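Long-range contacts in neuroglobin (Symsagittifera roscoffensis, PDB 4B4Y), which binds haem and molecular oxygen as a member of the globin family, and probably serves in oxygen transport, storage or sensing in the nervous system: residues E12-I17 with V84-V89; E33-Q38 with L121-K126. One frame throughout, in Å; residues are numbered along the deposited sequence.

Contact 1: residues E12-I17 with V84-V89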
loop_
_atom_site.group_PDB
_atom_site.type_symbol
_atom_site.label_atom_id
_atom_site.label_comp_id
_atom_site.label_asym_id
_atom_site.label_seq_id
_atom_site.Cartn_x
_atom_site.Cartn_y
_atom_site.Cartn_z
ATOM N N GLU A 12 11.458 -18.977 29.729
ATOM C CA GLU A 12 10.088 -19.174 30.255
ATOM C C GLU A 12 9.021 -18.273 29.536
ATOM O O GLU A 12 7.950 -18.749 29.202
ATOM C CB GLU A 12 10.056 -18.945 31.764
ATOM C CG GLU A 12 8.656 -19.263 32.417
ATOM C CD GLU A 12 8.160 -20.706 32.169
ATOM O OE1 GLU A 12 8.993 -21.580 31.782
ATOM O OE2 GLU A 12 6.924 -20.979 32.369
ATOM N N GLN A 13 9.382 -17.049 29.181
ATOM C CA GLN A 13 8.475 -16.136 28.409
ATOM C C GLN A 13 8.250 -16.689 27.000
ATOM O O GLN A 13 7.099 -16.853 26.572
ATOM C CB GLN A 13 9.038 -14.698 28.382
ATOM C CG GLN A 13 8.907 -14.078 29.734
ATOM C CD GLN A 13 9.488 -12.700 29.813
ATOM O OE1 GLN A 13 10.501 -12.409 29.201
ATOM N NE2 GLN A 13 8.869 -11.845 30.625
ATOM N N GLN A 14 9.330 -17.088 26.317
ATOM C CA GLN A 14 9.222 -17.795 24.992
ATOM C C GLN A 14 8.287 -18.929 25.078
ATOM O O GLN A 14 7.333 -19.083 24.253
ATOM C CB GLN A 14 10.591 -18.192 24.468
ATOM C CG GLN A 14 10.550 -18.830 23.091
ATOM C CD GLN A 14 9.941 -17.870 22.012
ATOM O OE1 GLN A 14 8.765 -18.014 21.640
ATOM N NE2 GLN A 14 10.738 -16.944 21.514
ATOM N N SER A 15 8.447 -19.706 26.127
ATOM C CA SER A 15 7.630 -20.900 26.221
ATOM C C SER A 15 6.152 -20.533 26.472
ATOM O O SER A 15 5.230 -21.152 25.906
ATOM C CB SER A 15 8.171 -21.808 27.406
ATOM O OG SER A 15 7.164 -22.820 27.664
ATOM N N LEU A 16 5.893 -19.595 27.392
ATOM C CA LEU A 16 4.450 -19.123 27.639
ATOM C C LEU A 16 3.805 -18.610 26.337
ATOM O O LEU A 16 2.666 -18.937 26.038
ATOM C CB LEU A 16 4.372 -18.008 28.704
ATOM C CG LEU A 16 4.762 -18.465 30.100
ATOM C CD1 LEU A 16 5.033 -17.236 31.070
ATOM C CD2 LEU A 16 3.685 -19.494 30.627
ATOM N N ILE A 17 4.571 -17.858 25.537
ATOM C CA ILE A 17 4.087 -17.396 24.231
ATOM C C ILE A 17 3.749 -18.574 23.282
ATOM O O ILE A 17 2.659 -18.612 22.649
ATOM C CB ILE A 17 5.154 -16.562 23.495
ATOM C CG1 ILE A 17 5.515 -15.299 24.262
ATOM C CG2 ILE A 17 4.636 -16.261 22.118
ATOM C CD1 ILE A 17 4.449 -14.267 24.197
ATOM N N VAL A 84 7.513 -16.823 17.265
ATOM C CA VAL A 84 7.873 -18.194 17.316
ATOM C C VAL A 84 9.388 -18.271 17.596
ATOM O O VAL A 84 9.893 -19.227 18.097
ATOM C CB VAL A 84 7.226 -18.800 16.036
ATOM C CG1 VAL A 84 8.174 -19.156 14.912
ATOM C CG2 VAL A 84 6.093 -19.656 16.391
ATOM N N ASP A 85 10.116 -17.187 17.426
ATOM C CA ASP A 85 11.531 -17.209 17.816
ATOM C C ASP A 85 11.955 -15.782 18.191
ATOM O O ASP A 85 12.660 -15.094 17.433
ATOM C CB ASP A 85 12.399 -17.774 16.668
ATOM C CG ASP A 85 13.944 -17.749 16.977
ATOM O OD1 ASP A 85 14.412 -17.524 18.146
ATOM O OD2 ASP A 85 14.703 -17.896 15.993
ATOM N N LEU A 86 11.552 -15.337 19.381
ATOM C CA LEU A 86 11.671 -13.887 19.721
ATOM C C LEU A 86 13.067 -13.400 19.799
ATOM O O LEU A 86 13.358 -12.279 19.336
ATOM C CB LEU A 86 10.930 -13.501 21.001
ATOM C CG LEU A 86 9.421 -13.411 20.707
ATOM C CD1 LEU A 86 8.558 -13.670 21.941
ATOM C CD2 LEU A 86 8.996 -12.102 19.967
ATOM N N ASN A 87 13.939 -14.224 20.384
ATOM C CA ASN A 87 15.357 -13.845 20.551
ATOM C C ASN A 87 16.215 -13.881 19.268
ATOM O O ASN A 87 17.226 -13.173 19.164
ATOM C CB ASN A 87 16.000 -14.655 21.694
ATOM C CG ASN A 87 15.458 -14.223 23.080
ATOM O OD1 ASN A 87 14.951 -13.097 23.233
ATOM N ND2 ASN A 87 15.531 -15.124 24.069
ATOM N N GLY A 88 15.764 -14.645 18.285
ATOM C CA GLY A 88 16.490 -14.839 17.039
ATOM C C GLY A 88 15.886 -14.023 15.906
ATOM O O GLY A 88 16.101 -14.316 14.693
ATOM N N VAL A 89 15.150 -12.983 16.319
ATOM C CA VAL A 89 14.372 -12.139 15.422
ATOM C C VAL A 89 15.258 -11.475 14.323
ATOM O O VAL A 89 14.807 -11.316 13.162
ATOM C CB VAL A 89 13.473 -11.119 16.256
ATOM C CG1 VAL A 89 14.195 -9.874 16.543
ATOM C CG2 VAL A 89 12.199 -10.831 15.576
#

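Contact 2: residues E33-Q38 with L121-K126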
loop_
_atom_site.group_PDB
_atom_site.type_symbol
_atom_site.label_atom_id
_atom_site.label_comp_id
_atom_site.label_asym_id
_atom_site.label_seq_id
_atom_site.Cartn_x
_atom_site.Cartn_y
_atom_site.Cartn_z
ATOM N N GLU A 33 -7.537 -10.740 11.917
ATOM C CA GLU A 33 -8.570 -9.867 11.360
ATOM C C GLU A 33 -9.436 -9.212 12.516
ATOM O O GLU A 33 -9.737 -8.011 12.467
ATOM C CB GLU A 33 -9.475 -10.686 10.428
ATOM C CG GLU A 33 -8.781 -10.978 9.031
ATOM C CD GLU A 33 -9.692 -11.661 8.015
ATOM O OE1 GLU A 33 -10.928 -11.818 8.263
ATOM O OE2 GLU A 33 -9.140 -12.125 6.981
ATOM N N ASP A 34 -9.659 -9.971 13.603
ATOM C CA ASP A 34 -10.297 -9.432 14.816
ATOM C C ASP A 34 -9.464 -8.263 15.348
ATOM O O ASP A 34 -10.011 -7.264 15.664
ATOM C CB ASP A 34 -10.403 -10.521 15.949
ATOM C CG ASP A 34 -11.522 -11.523 15.696
ATOM O OD1 ASP A 34 -12.373 -11.284 14.795
ATOM O OD2 ASP A 34 -11.497 -12.624 16.338
ATOM N N VAL A 35 -8.148 -8.413 15.392
ATOM C CA VAL A 35 -7.278 -7.386 15.869
ATOM C C VAL A 35 -7.349 -6.116 15.007
ATOM O O VAL A 35 -7.439 -4.993 15.541
ATOM C CB VAL A 35 -5.797 -7.848 15.909
ATOM C CG1 VAL A 35 -4.841 -6.652 16.182
ATOM C CG2 VAL A 35 -5.618 -8.977 16.949
ATOM N N LEU A 36 -7.223 -6.286 13.685
ATOM C CA LEU A 36 -7.169 -5.131 12.794
ATOM C C LEU A 36 -8.574 -4.410 12.797
ATOM O O LEU A 36 -8.647 -3.177 12.701
ATOM C CB LEU A 36 -6.824 -5.654 11.345
ATOM C CG LEU A 36 -6.648 -4.593 10.222
ATOM C CD1 LEU A 36 -5.589 -3.625 10.619
ATOM C CD2 LEU A 36 -6.286 -5.294 8.796
ATOM N N GLN A 37 -9.654 -5.194 12.858
ATOM C CA GLN A 37 -10.980 -4.639 12.879
ATOM C C GLN A 37 -11.193 -3.801 14.188
ATOM O O GLN A 37 -11.674 -2.654 14.139
ATOM C CB GLN A 37 -12.043 -5.756 12.821
ATOM C CG GLN A 37 -13.445 -5.121 12.842
ATOM C CD GLN A 37 -14.584 -6.160 12.996
ATOM O OE1 GLN A 37 -14.492 -7.309 12.474
ATOM N NE2 GLN A 37 -15.688 -5.747 13.702
ATOM N N GLN A 38 -10.768 -4.325 15.329
ATOM C CA GLN A 38 -10.954 -3.568 16.585
ATOM C C GLN A 38 -10.053 -2.331 16.500
ATOM O O GLN A 38 -10.449 -1.242 16.953
ATOM C CB GLN A 38 -10.512 -4.427 17.772
ATOM C CG GLN A 38 -10.775 -3.734 19.182
ATOM C CD GLN A 38 -9.997 -4.414 20.363
ATOM O OE1 GLN A 38 -9.343 -5.486 20.175
ATOM N NE2 GLN A 38 -10.052 -3.782 21.579
ATOM N N LEU A 121 -3.337 -7.767 22.624
ATOM C CA LEU A 121 -3.576 -8.326 23.987
ATOM C C LEU A 121 -5.041 -8.629 24.297
ATOM O O LEU A 121 -5.335 -9.652 24.903
ATOM C CB LEU A 121 -2.861 -7.463 25.088
ATOM C CG LEU A 121 -1.458 -8.135 25.148
ATOM C CD1 LEU A 121 -0.356 -7.639 24.071
ATOM C CD2 LEU A 121 -0.942 -8.185 26.514
ATOM N N THR A 122 -5.976 -7.782 23.829
ATOM C CA THR A 122 -7.390 -8.036 24.038
ATOM C C THR A 122 -7.878 -9.278 23.303
ATOM O O THR A 122 -8.729 -10.048 23.846
ATOM C CB THR A 122 -8.316 -6.798 23.543
ATOM O OG1 THR A 122 -8.191 -5.728 24.476
ATOM C CG2 THR A 122 -9.802 -7.225 23.453
ATOM N N GLN A 123 -7.505 -9.396 22.006
ATOM C CA GLN A 123 -7.916 -10.613 21.222
ATOM C C GLN A 123 -7.182 -11.830 21.725
ATOM O O GLN A 123 -7.784 -12.857 21.751
ATOM C CB GLN A 123 -7.706 -10.440 19.706
ATOM C CG GLN A 123 -8.444 -9.180 19.203
ATOM C CD GLN A 123 -9.939 -9.230 19.455
ATOM O OE1 GLN A 123 -10.567 -8.187 19.628
ATOM N NE2 GLN A 123 -10.514 -10.400 19.414
ATOM N N VAL A 124 -5.932 -11.711 22.215
ATOM C CA VAL A 124 -5.270 -12.879 22.864
ATOM C C VAL A 124 -6.055 -13.332 24.085
ATOM O O VAL A 124 -6.491 -14.507 24.162
ATOM C CB VAL A 124 -3.774 -12.634 23.214
ATOM C CG1 VAL A 124 -3.236 -13.842 24.060
ATOM C CG2 VAL A 124 -2.948 -12.450 21.948
ATOM N N VAL A 125 -6.441 -12.379 24.958
ATOM C CA VAL A 125 -7.272 -12.739 26.133
ATOM C C VAL A 125 -8.571 -13.365 25.706
ATOM O O VAL A 125 -9.117 -14.333 26.370
ATOM C CB VAL A 125 -7.474 -11.564 27.070
ATOM C CG1 VAL A 125 -8.623 -11.830 28.127
ATOM C CG2 VAL A 125 -6.195 -11.263 27.787
ATOM N N LYS A 126 -9.110 -12.900 24.588
ATOM C CA LYS A 126 -10.408 -13.539 24.199
ATOM C C LYS A 126 -10.227 -15.022 23.785
ATOM O O LYS A 126 -11.140 -15.783 23.957
ATOM C CB LYS A 126 -11.123 -12.794 23.022
ATOM C CG LYS A 126 -11.824 -11.393 23.501
ATOM C CD LYS A 126 -12.175 -10.522 22.237
ATOM C CE LYS A 126 -13.217 -9.334 22.425
ATOM N NZ LYS A 126 -13.561 -8.475 21.059
HETATM O O HOH W 1 -9.877 -12.999 18.811
HETATM O O HOH W 2 -8.693 -3.194 24.155
#

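Contact 1: residues E12-I17 with V84-V89
Gln14 and Ile17 of helix 11-24, the A helix of the globin fold, meet Leu86 in the turn that follows helix 66-83, the EF corner. The contact is small, with 191 Å² buried on both sides together. Gln14 has the largest share, followed by Leu86. Its CG lies anti to the backbone N (chi1 -176°), and the chain then bends at chi2. This brings the amide across the Leu86 backbone. The amide is probably built the wrong way round. The atom built as Gln14 NE2 stands 2.8 Å from Leu86 N, which may be a hydrogen bond if the group is turned over. The amide end also meets the base of the Leu86 side chain, the two side chains crossing at a slant.

The apolar part is deeper. Ile17 CG1 packs on Leu86 CD1 at 4.2 Å, and the two side chains cross at about a right angle. Ile17 also touches Trp141 and Leu86 touches Ala144, both on helix 135-153. Asn87 OD1 accepts a hydrogen bond from Val9 N, so the N-terminal arm also joins the turn. This is the packing of the A helix against the EF corner and the H helix in a globin.

Contact 2: residues E33-Q38 with L121-K126
Gln123 meets three residues of helix 28-42: Asp34, Val35 and Gln38. The helices are B and G of the globin fold. The axes of the two segments approach to 9.4 Å, with 136° between their N-to-C directions.

The apolar contact is at Val35. Its CG2 lies 3.6 Å from Gln123 CG, and the two side chains run past each other in opposite directions. Val35 also packs on Leu116 and Ile120 of helix 111-127. Gln123 bends at chi2 (-60°), which turns its amide toward Asp34, the two side chains crossing at about a right angle. There Gln123 NE2 sits 3.5 Å from Asp34 CB.

The direct polar contact is an awkward one. Gln38 OE1 and Gln123 OE1 are 3.0 Å apart, and both are acceptors, so no hydrogen bond joins them. The two amide planes stand 81° apart. Lys126 NZ gives Gln123 OE1 a weak bond, and its charge probably eases the approach of the two oxygens.

Two waters bridge the helices. One donates to Asp34 OD2 and accepts from Gln123 NE2, the latter at 2.7 Å. The other accepts from Gln38 NE2 at 3.0 Å and lies 2.6 Å from Thr122 OG1.

Asp34 OD1 makes a salt bridge to Arg63, and Gln38 NE2 bonds to Glu42. Thr122 OG1 is hydrogen-bonded to Gly118 O. Between residues 33-38 and 121-126 no side chains bond directly, and the polar linkage runs through the two waters. One residue further on, a salt bridge from Asp34 OD2 to Arg127 joins the helices directly.

From the N terminus, helix 11-24 comes first and helix 28-42 follows it directly. Contact 1 closes a loop when the chain, having run through helix 28-42 and three more helices, the last being 66-83, returns to residues 12-17. Contact 2 opens inside that loop, at residues 33-38, and closes beyond it, at residues 121-126. The two loops therefore cross. The contacts do not touch: their centres are 20 Å apart and their nearest atoms about 8 Å. Contact 1 ties the first helix to the EF corner, and contact 2 ties the second helix to helix 111-127. Helix 135-153 packs against both regions, with Trp141 also reaching Leu121 and Val124.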